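Local coordinates for protein 2',5'-phosphodiesterase 12 (Homo sapiens, PDB 4Z0V) that belongs to the endonuclease/exonuclease/phosphatase family, joining an N-terminal E-set-clan domain to a DNase I-like domain that holds a magnesium ion, at residues Ser38-Trp43 / Gln87-Ser92; His114-Lys119 / Val406-Ser411; Asp136-Thr141 / Gln209-Ala214. All blocks are in the same frame, centred on the assembly; numbering follows the deposited sequence.

Contact 1. Residues Ser38-Trp43 / Gln87-Ser92; sequences SSLFRW and QRFGHS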
loop_
_atom_site.group_PDB
_atom_site.type_symbol
_atom_site.label_atom_id
_atom_site.label_comp_id
_atom_site.label_asym_id
_atom_site.label_seq_id
_atom_site.Cartn_x
_atom_site.Cartn_y
_atom_site.Cartn_z
ATOM N N SER A 38 15.122 15.970 -16.287
ATOM C CA SER A 38 15.989 17.050 -16.773
ATOM C C SER A 38 17.234 17.201 -15.890
ATOM O O SER A 38 18.069 18.059 -16.148
ATOM C CB SER A 38 15.215 18.368 -16.785
ATOM O OG SER A 38 13.939 18.231 -17.387
ATOM N N SER A 39 17.317 16.417 -14.813
ATOM C CA SER A 39 18.435 16.512 -13.875
ATOM C C SER A 39 19.524 15.478 -14.168
ATOM O O SER A 39 19.296 14.543 -14.920
ATOM C CB SER A 39 17.923 16.374 -12.443
ATOM O OG SER A 39 17.116 17.499 -12.132
ATOM N N LEU A 40 20.735 15.689 -13.624
ATOM C CA LEU A 40 21.873 14.792 -13.874
ATOM C C LEU A 40 22.184 14.024 -12.614
ATOM O O LEU A 40 22.201 14.612 -11.533
ATOM C CB LEU A 40 23.129 15.598 -14.304
ATOM C CG LEU A 40 23.021 16.528 -15.538
ATOM C CD1 LEU A 40 24.346 17.243 -15.787
ATOM C CD2 LEU A 40 22.588 15.772 -16.786
ATOM N N PHE A 41 22.417 12.729 -12.740
ATOM C CA PHE A 41 22.759 11.890 -11.593
ATOM C C PHE A 41 23.992 11.093 -11.890
ATOM O O PHE A 41 24.169 10.605 -13.009
ATOM C CB PHE A 41 21.608 10.904 -11.270
ATOM C CG PHE A 41 20.302 11.586 -10.973
ATOM C CD1 PHE A 41 20.064 12.152 -9.731
ATOM C CD2 PHE A 41 19.298 11.652 -11.935
ATOM C CE1 PHE A 41 18.857 12.819 -9.465
ATOM C CE2 PHE A 41 18.087 12.310 -11.661
ATOM C CZ PHE A 41 17.880 12.890 -10.433
ATOM N N ARG A 42 24.831 10.917 -10.896
ATOM C CA ARG A 42 25.992 10.046 -11.060
ATOM C C ARG A 42 26.306 9.444 -9.710
ATOM O O ARG A 42 26.394 10.174 -8.740
ATOM C CB ARG A 42 27.214 10.795 -11.636
ATOM C CG ARG A 42 28.475 9.920 -11.756
ATOM C CD ARG A 42 28.313 8.766 -12.749
ATOM N NE ARG A 42 28.400 9.231 -14.140
ATOM C CZ ARG A 42 28.592 8.429 -15.180
ATOM N NH1 ARG A 42 28.652 8.928 -16.409
ATOM N NH2 ARG A 42 28.717 7.123 -15.003
ATOM N N TRP A 43 26.469 8.135 -9.657
ATOM C CA TRP A 43 26.774 7.462 -8.409
ATOM C C TRP A 43 28.238 7.079 -8.364
ATOM O O TRP A 43 28.790 6.589 -9.360
ATOM C CB TRP A 43 25.909 6.216 -8.253
ATOM C CG TRP A 43 24.497 6.534 -7.865
ATOM C CD1 TRP A 43 23.419 6.689 -8.699
ATOM C CD2 TRP A 43 23.998 6.624 -6.535
ATOM N NE1 TRP A 43 22.280 6.912 -7.954
ATOM C CE2 TRP A 43 22.605 6.854 -6.623
ATOM C CE3 TRP A 43 24.591 6.485 -5.262
ATOM C CZ2 TRP A 43 21.806 7.006 -5.482
ATOM C CZ3 TRP A 43 23.797 6.645 -4.139
ATOM C CH2 TRP A 43 22.422 6.887 -4.259
ATOM N N GLN A 87 15.881 23.535 -19.587
ATOM C CA GLN A 87 16.443 24.726 -20.211
ATOM C C GLN A 87 17.793 25.054 -19.587
ATOM O O GLN A 87 18.706 25.493 -20.286
ATOM C CB GLN A 87 15.500 25.942 -20.051
ATOM C CG GLN A 87 14.111 25.748 -20.663
ATOM C CD GLN A 87 13.304 27.013 -20.528
ATOM O OE1 GLN A 87 13.604 28.036 -21.148
ATOM N NE2 GLN A 87 12.295 26.985 -19.676
ATOM N N ARG A 88 17.889 24.911 -18.265
ATOM C CA ARG A 88 19.129 25.236 -17.544
ATOM C C ARG A 88 19.319 24.346 -16.327
ATOM O O ARG A 88 18.360 23.731 -15.840
ATOM C CB ARG A 88 19.090 26.714 -17.088
ATOM C CG ARG A 88 17.893 27.041 -16.186
ATOM C CD ARG A 88 17.855 28.482 -15.741
ATOM N NE ARG A 88 16.620 28.768 -15.004
ATOM C CZ ARG A 88 16.489 29.734 -14.101
ATOM N NH1 ARG A 88 17.524 30.509 -13.790
ATOM N NH2 ARG A 88 15.328 29.924 -13.488
ATOM N N PHE A 89 20.544 24.352 -15.782
ATOM C CA PHE A 89 20.854 23.679 -14.537
ATOM C C PHE A 89 20.998 24.655 -13.393
ATOM O O PHE A 89 21.357 25.824 -13.587
ATOM C CB PHE A 89 22.176 22.895 -14.671
ATOM C CG PHE A 89 22.107 21.777 -15.672
ATOM C CD1 PHE A 89 21.272 20.683 -15.460
ATOM C CD2 PHE A 89 22.896 21.799 -16.816
ATOM C CE1 PHE A 89 21.221 19.641 -16.379
ATOM C CE2 PHE A 89 22.844 20.753 -17.734
ATOM C CZ PHE A 89 22.014 19.675 -17.504
ATOM N N GLY A 90 20.743 24.151 -12.190
ATOM C CA GLY A 90 20.976 24.893 -10.967
ATOM C C GLY A 90 22.314 24.466 -10.409
ATOM O O GLY A 90 23.088 23.790 -11.094
ATOM N N HIS A 91 22.571 24.781 -9.142
ATOM C CA HIS A 91 23.840 24.439 -8.506
ATOM C C HIS A 91 23.867 22.944 -8.141
ATOM O O HIS A 91 22.877 22.395 -7.646
ATOM C CB HIS A 91 24.093 25.343 -7.288
ATOM C CG HIS A 91 24.478 26.739 -7.677
ATOM N ND1 HIS A 91 23.554 27.779 -7.676
ATOM C CD2 HIS A 91 25.668 27.213 -8.110
ATOM C CE1 HIS A 91 24.219 28.853 -8.069
ATOM N NE2 HIS A 91 25.494 28.563 -8.346
ATOM N N SER A 92 24.974 22.270 -8.477
ATOM C CA SER A 92 25.124 20.833 -8.226
ATOM C C SER A 92 25.235 20.544 -6.749
ATOM O O SER A 92 25.712 21.376 -5.960
ATOM C CB SER A 92 26.351 20.288 -8.947
ATOM O OG SER A 92 26.283 20.558 -10.334
#

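Contact 2. Residues His114-Lys119 / Val406-Ser411; sequences HLYTKK and VIPLPS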
loop_
_atom_site.group_PDB
_atom_site.type_symbol
_atom_site.label_atom_id
_atom_site.label_comp_id
_atom_site.label_asym_id
_atom_site.label_seq_id
_atom_site.Cartn_x
_atom_site.Cartn_y
_atom_site.Cartn_z
ATOM N N HIS A 114 8.556 -11.741 -7.932
ATOM C CA HIS A 114 9.053 -10.794 -8.924
ATOM C C HIS A 114 9.268 -11.434 -10.295
ATOM O O HIS A 114 9.268 -10.717 -11.288
ATOM C CB HIS A 114 10.328 -10.121 -8.434
ATOM C CG HIS A 114 10.074 -9.065 -7.401
ATOM N ND1 HIS A 114 11.094 -8.582 -6.620
ATOM C CD2 HIS A 114 8.920 -8.418 -7.074
ATOM C CE1 HIS A 114 10.548 -7.661 -5.836
ATOM N NE2 HIS A 114 9.234 -7.544 -6.063
ATOM N N LEU A 115 9.298 -12.783 -10.372
ATOM C CA LEU A 115 9.354 -13.457 -11.680
ATOM C C LEU A 115 8.048 -13.269 -12.454
ATOM O O LEU A 115 8.026 -13.489 -13.665
ATOM C CB LEU A 115 9.628 -14.972 -11.511
ATOM C CG LEU A 115 10.937 -15.356 -10.794
ATOM C CD1 LEU A 115 11.104 -16.865 -10.776
ATOM C CD2 LEU A 115 12.160 -14.691 -11.453
ATOM N N TYR A 116 6.952 -12.919 -11.756
ATOM C CA TYR A 116 5.621 -12.695 -12.355
ATOM C C TYR A 116 5.393 -11.221 -12.713
ATOM O O TYR A 116 4.322 -10.875 -13.224
ATOM C CB TYR A 116 4.526 -13.136 -11.377
ATOM C CG TYR A 116 4.464 -14.633 -11.180
ATOM C CD1 TYR A 116 5.371 -15.286 -10.346
ATOM C CD2 TYR A 116 3.527 -15.405 -11.857
ATOM C CE1 TYR A 116 5.360 -16.673 -10.213
ATOM C CE2 TYR A 116 3.488 -16.791 -11.707
ATOM C CZ TYR A 116 4.429 -17.424 -10.913
ATOM O OH TYR A 116 4.372 -18.786 -10.745
ATOM N N THR A 117 6.363 -10.350 -12.383
ATOM C CA THR A 117 6.219 -8.893 -12.562
ATOM C C THR A 117 7.501 -8.306 -13.120
ATOM O O THR A 117 7.958 -7.251 -12.677
ATOM C CB THR A 117 5.874 -8.243 -11.183
ATOM O OG1 THR A 117 6.981 -8.388 -10.289
ATOM C CG2 THR A 117 4.609 -8.810 -10.544
ATOM N N LYS A 118 8.064 -8.988 -14.127
ATOM C CA LYS A 118 9.330 -8.654 -14.761
ATOM C C LYS A 118 9.342 -7.262 -15.411
ATOM O O LYS A 118 10.376 -6.606 -15.428
ATOM C CB LYS A 118 9.666 -9.733 -15.828
ATOM C CG LYS A 118 9.849 -11.147 -15.218
ATOM C CD LYS A 118 10.182 -12.222 -16.269
ATOM C CE LYS A 118 10.535 -13.548 -15.625
ATOM N NZ LYS A 118 10.873 -14.581 -16.637
ATOM N N LYS A 119 8.205 -6.793 -15.890
ATOM C CA LYS A 119 8.190 -5.510 -16.583
ATOM C C LYS A 119 6.919 -4.753 -16.337
ATOM O O LYS A 119 5.916 -5.351 -15.939
ATOM C CB LYS A 119 8.328 -5.773 -18.105
ATOM N N VAL A 406 -2.891 -13.749 -11.428
ATOM C CA VAL A 406 -2.726 -13.572 -9.980
ATOM C C VAL A 406 -1.280 -13.890 -9.717
ATOM O O VAL A 406 -0.818 -14.977 -10.100
ATOM C CB VAL A 406 -3.688 -14.455 -9.134
ATOM C CG1 VAL A 406 -3.399 -14.319 -7.635
ATOM C CG2 VAL A 406 -5.141 -14.104 -9.425
ATOM N N ILE A 407 -0.550 -12.959 -9.072
ATOM C CA ILE A 407 0.843 -13.194 -8.692
ATOM C C ILE A 407 0.754 -14.081 -7.438
ATOM O O ILE A 407 0.149 -13.667 -6.434
ATOM C CB ILE A 407 1.613 -11.869 -8.465
ATOM C CG1 ILE A 407 1.866 -11.083 -9.782
ATOM C CG2 ILE A 407 2.958 -12.155 -7.767
ATOM C CD1 ILE A 407 0.668 -10.496 -10.582
ATOM N N PRO A 408 1.250 -15.332 -7.494
ATOM C CA PRO A 408 1.056 -16.240 -6.353
ATOM C C PRO A 408 1.652 -15.731 -5.065
ATOM O O PRO A 408 2.717 -15.120 -5.068
ATOM C CB PRO A 408 1.776 -17.530 -6.786
ATOM C CG PRO A 408 2.687 -17.133 -7.864
ATOM C CD PRO A 408 1.999 -15.995 -8.580
ATOM N N LEU A 409 0.974 -16.045 -3.964
ATOM C CA LEU A 409 1.462 -15.703 -2.638
ATOM C C LEU A 409 2.678 -16.565 -2.325
ATOM O O LEU A 409 2.820 -17.641 -2.932
ATOM C CB LEU A 409 0.336 -15.914 -1.604
ATOM C CG LEU A 409 -0.597 -14.691 -1.460
ATOM C CD1 LEU A 409 -1.546 -14.568 -2.667
ATOM C CD2 LEU A 409 -1.420 -14.802 -0.206
ATOM N N PRO A 410 3.569 -16.146 -1.402
ATOM C CA PRO A 410 4.702 -17.021 -1.042
ATOM C C PRO A 410 4.210 -18.387 -0.576
ATOM O O PRO A 410 3.076 -18.501 -0.074
ATOM C CB PRO A 410 5.359 -16.287 0.146
ATOM C CG PRO A 410 4.959 -14.865 -0.007
ATOM C CD PRO A 410 3.554 -14.917 -0.575
ATOM N N SER A 411 5.043 -19.419 -0.725
ATOM C CA SER A 411 4.625 -20.758 -0.259
ATOM C C SER A 411 4.519 -20.804 1.272
ATOM O O SER A 411 5.134 -19.996 1.975
ATOM C CB SER A 411 5.635 -21.808 -0.718
ATOM O OG SER A 411 6.832 -21.609 0.022
#

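Contact 3. Residues Asp136-Thr141 / Gln209-Ala214; sequences DTYAQT and QHEGLA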
loop_
_atom_site.group_PDB
_atom_site.type_symbol
_atom_site.label_atom_id
_atom_site.label_comp_id
_atom_site.label_asym_id
_atom_site.label_seq_id
_atom_site.Cartn_x
_atom_site.Cartn_y
_atom_site.Cartn_z
ATOM N N ASP A 136 5.088 1.265 11.839
ATOM C CA ASP A 136 6.115 1.370 12.876
ATOM C C ASP A 136 5.494 1.889 14.176
ATOM O O ASP A 136 5.969 1.533 15.254
ATOM C CB ASP A 136 7.242 2.314 12.433
ATOM C CG ASP A 136 8.322 2.414 13.485
ATOM O OD1 ASP A 136 8.966 1.391 13.761
ATOM O OD2 ASP A 136 8.462 3.497 14.085
ATOM N N THR A 137 4.410 2.697 14.089
ATOM C CA THR A 137 3.744 3.184 15.313
ATOM C C THR A 137 3.339 1.974 16.179
ATOM O O THR A 137 3.368 2.073 17.407
ATOM C CB THR A 137 2.587 4.145 15.015
ATOM O OG1 THR A 137 2.178 4.730 16.251
ATOM C CG2 THR A 137 1.389 3.468 14.383
ATOM N N TYR A 138 3.019 0.821 15.545
ATOM C CA TYR A 138 2.675 -0.394 16.288
ATOM C C TYR A 138 3.866 -1.324 16.437
ATOM O O TYR A 138 4.074 -1.850 17.535
ATOM C CB TYR A 138 1.497 -1.166 15.666
ATOM C CG TYR A 138 0.310 -0.286 15.320
ATOM C CD1 TYR A 138 -0.346 0.453 16.301
ATOM C CD2 TYR A 138 -0.127 -0.152 14.001
ATOM C CE1 TYR A 138 -1.401 1.312 15.981
ATOM C CE2 TYR A 138 -1.179 0.716 13.666
ATOM C CZ TYR A 138 -1.809 1.447 14.665
ATOM O OH TYR A 138 -2.847 2.306 14.384
ATOM N N ALA A 139 4.662 -1.515 15.362
ATOM C CA ALA A 139 5.781 -2.481 15.368
ATOM C C ALA A 139 6.919 -2.081 16.338
ATOM O O ALA A 139 7.604 -2.966 16.840
ATOM C CB ALA A 139 6.341 -2.641 13.955
ATOM N N GLN A 140 7.084 -0.783 16.617
ATOM C CA GLN A 140 8.188 -0.275 17.467
ATOM C C GLN A 140 8.059 -0.630 18.963
ATOM O O GLN A 140 9.041 -0.510 19.694
ATOM C CB GLN A 140 8.271 1.260 17.355
ATOM C CG GLN A 140 7.077 1.959 18.052
ATOM C CD GLN A 140 7.002 3.455 17.916
ATOM O OE1 GLN A 140 7.963 4.119 17.535
ATOM N NE2 GLN A 140 5.841 4.017 18.263
ATOM N N THR A 141 6.867 -1.025 19.419
ATOM C CA THR A 141 6.581 -1.224 20.843
ATOM C C THR A 141 7.167 -2.516 21.413
ATOM O O THR A 141 7.379 -3.495 20.694
ATOM C CB THR A 141 5.061 -1.187 21.097
ATOM O OG1 THR A 141 4.451 -2.369 20.572
ATOM C CG2 THR A 141 4.390 0.077 20.552
ATOM N N GLN A 209 -4.488 8.636 12.765
ATOM C CA GLN A 209 -3.774 9.342 13.813
ATOM C C GLN A 209 -2.284 9.397 13.476
ATOM O O GLN A 209 -1.768 10.445 13.094
ATOM C CB GLN A 209 -4.009 8.709 15.203
ATOM C CG GLN A 209 -3.284 9.508 16.287
ATOM C CD GLN A 209 -3.661 9.065 17.666
ATOM O OE1 GLN A 209 -4.043 7.906 17.912
ATOM N NE2 GLN A 209 -3.487 9.963 18.601
ATOM N N HIS A 210 -1.593 8.273 13.630
ATOM C CA HIS A 210 -0.158 8.197 13.370
ATOM C C HIS A 210 0.122 7.409 12.088
ATOM O O HIS A 210 1.251 7.369 11.637
ATOM C CB HIS A 210 0.546 7.543 14.579
ATOM C CG HIS A 210 0.488 8.396 15.799
ATOM N ND1 HIS A 210 0.741 9.767 15.738
ATOM C CD2 HIS A 210 0.239 8.049 17.084
ATOM C CE1 HIS A 210 0.624 10.207 16.985
ATOM N NE2 HIS A 210 0.303 9.215 17.827
ATOM N N GLU A 211 -0.911 6.808 11.499
ATOM C CA GLU A 211 -0.738 6.030 10.276
ATOM C C GLU A 211 -2.022 6.049 9.498
ATOM O O GLU A 211 -3.089 6.344 10.050
ATOM C CB GLU A 211 -0.271 4.563 10.571
ATOM C CG GLU A 211 -1.102 3.743 11.556
ATOM C CD GLU A 211 -2.407 3.177 11.028
ATOM O OE1 GLU A 211 -2.544 3.051 9.796
ATOM O OE2 GLU A 211 -3.257 2.768 11.844
ATOM N N GLY A 212 -1.931 5.684 8.232
ATOM C CA GLY A 212 -3.124 5.638 7.406
ATOM C C GLY A 212 -2.932 4.936 6.090
ATOM O O GLY A 212 -2.186 3.943 5.962
ATOM N N LEU A 213 -3.627 5.468 5.119
ATOM C CA LEU A 213 -3.724 4.869 3.817
ATOM C C LEU A 213 -2.945 5.637 2.781
ATOM O O LEU A 213 -2.953 6.868 2.807
ATOM C CB LEU A 213 -5.199 4.865 3.390
ATOM C CG LEU A 213 -6.253 4.238 4.332
ATOM C CD1 LEU A 213 -7.650 4.452 3.714
ATOM C CD2 LEU A 213 -5.994 2.737 4.528
ATOM N N ALA A 214 -2.374 4.909 1.801
ATOM C CA ALA A 214 -1.757 5.566 0.644
ATOM C C ALA A 214 -2.170 4.870 -0.646
ATOM O O ALA A 214 -2.350 3.644 -0.670
ATOM C CB ALA A 214 -0.239 5.583 0.763
#

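Contact 1. Residues Ser38-Trp43 / Gln87-Ser92
Leu40 and Phe89 touch across backbones that stay well apart, the closest alpha carbons, Ser39 CA and Phe89 CA, being 7.6 Å apart, and no hydrogen bond joins the two segments. The long, flat side chain of Phe89 spans the gap. Its CG lies anti to the carbonyl carbon (chi1 -64°), and the far end of the ring reaches Leu40. There CE1 packs on Leu40 CG at 3.7 Å, while Phe89 CZ lies 3.8 Å from Leu40 CD1. That methyl also makes an off-centre CH-pi contact, CD1 standing 4.2 Å from the centroid of the Phe89 ring. The branched end of leucine suits this meeting, since CG and both methyls can press against the same part of the ring, the two side chains crossing at about a right angle. In the four-stranded antiparallel sheet of the E-set-clan domain, strand 40-46 pairs with strand 77-82, and Phe89 belongs to the connection running from 77-82 to its other neighbour, 93-96. Phe89 also touches Thr82 of strand 77-82. The backbone carbonyl Ser38 O approaches Phe89 CE1 obliquely at 3.5 Å and accepts a hydrogen bond from a glycerol molecule at this exposed surface.

Contact 2. Residues His114-Lys119 / Val406-Ser411
Tyr116 receives Pro408 over one face of its ring, the two side chains coming from opposite directions. Pro408 CD stands almost on the ring normal, 3.5 Å from the centroid of the Tyr116 ring and 7° off its axis, while Pro408 CG lies farther out, 3.5 Å from Tyr116 CZ. Proline suits this place: its CD is bonded to the amide nitrogen, so its hydrogens are somewhat polarised and favourable partners for a pi face. On the buried side, Ile407 CG1 is held against two groups at once, 3.6 Å from Thr117 CG2 and 3.7 Å from Tyr116 CB. Thr117 divides its side chain by character: with chi1 at 66° its OG1 bonds to Gly172 O, leaving the methyl for isoleucine. The proline-on-ring pair is equally close but nearer solvent, both residues being partly exposed. No hydrogen bond crosses between the segments, although Tyr116 O is bound by Gln405 NE2. The 3-10 turn at Tyr116 lies between helix 110-113 and strand 125-132, and Arg113 of that helix reaches Pro408 O through NE. Residues 406-411 continue from strand 401-406, outermost in the six-stranded sheet, and Ile407 pairs by backbone with Val434 of strand 433-439, ahead of helix 412-416.

Contact 3. Residues Asp136-Thr141 / Gln209-Ala214
Tyr138 and Glu211 supply the one hydrogen bond between the segments, a short one in which Tyr138 OH donates to Glu211 OE2 at 2.6 Å. The acceptor is met on its anti side, 15° out of the carboxylate plane, and OE2 lies at the edge of the tyrosine ring and in its plane. Because the ring and carboxylate planes are 66° apart, the two groups meet crosswise. Glutamate can reach this position because its chain is bent: CG sits between the backbone N and the carbonyl carbon, and chi2 of 77° folds the carboxylate toward the phenol. Tyrosine suits the helix side by carrying its hydroxyl far from the backbone on a rigid ring.

Van der Waals contacts flank that bond. Thr137 CG2 lies 3.6 Å above the plane of the Tyr138 ring, over its centre, and also touches Glu211 CG at 3.8 Å, so a single methyl packs against both partners of the hydrogen bond. Glu211 CG is itself 3.7 Å from Tyr138 CE2. On the outer side Thr137 OG1 rests against His210 CB at 3.7 Å.

Polar bonds within residues 136-141 tie the turn together. Gln140 N binds Asp136 O, and Thr141 OG1 donates to Tyr138 O at 3.1 Å while also capping the following helix at Ser144 N.

At the start of helix 136-139, the carboxylate of Asp184 accepts hydrogen bonds from the backbone nitrogens of Asp136 and Thr137. Both Tyr138 and Glu211 touch Glu182 of strand 177-184. Strand 211-218 runs between 177-184 and 201-207, and its Leu213 packs on strand 280-287 of the second sheet, as in the DNase I-like sandwich.

How the contacts relate
Contact 1 stands alone in the N-terminal domain, its centre about 36 Å from the centres of both others; its nearest atoms are about 18 Å from contact 2 and about 23 Å from contact 3. Contacts 2 and 3 belong with the DNase I-like domain, on opposite sides of the chain's centre, with centres about 27 Å apart and nearest atoms about 17 Å. Residues 406-411 follow one outermost strand of the six-stranded sheet, whereas 209-214 enter the strand beside the other. In sequence, contact 3 falls wholly between the two segments of contact 2. It also approaches the metal site, the Tyr138 side chain being about 5 Å from the magnesium ion.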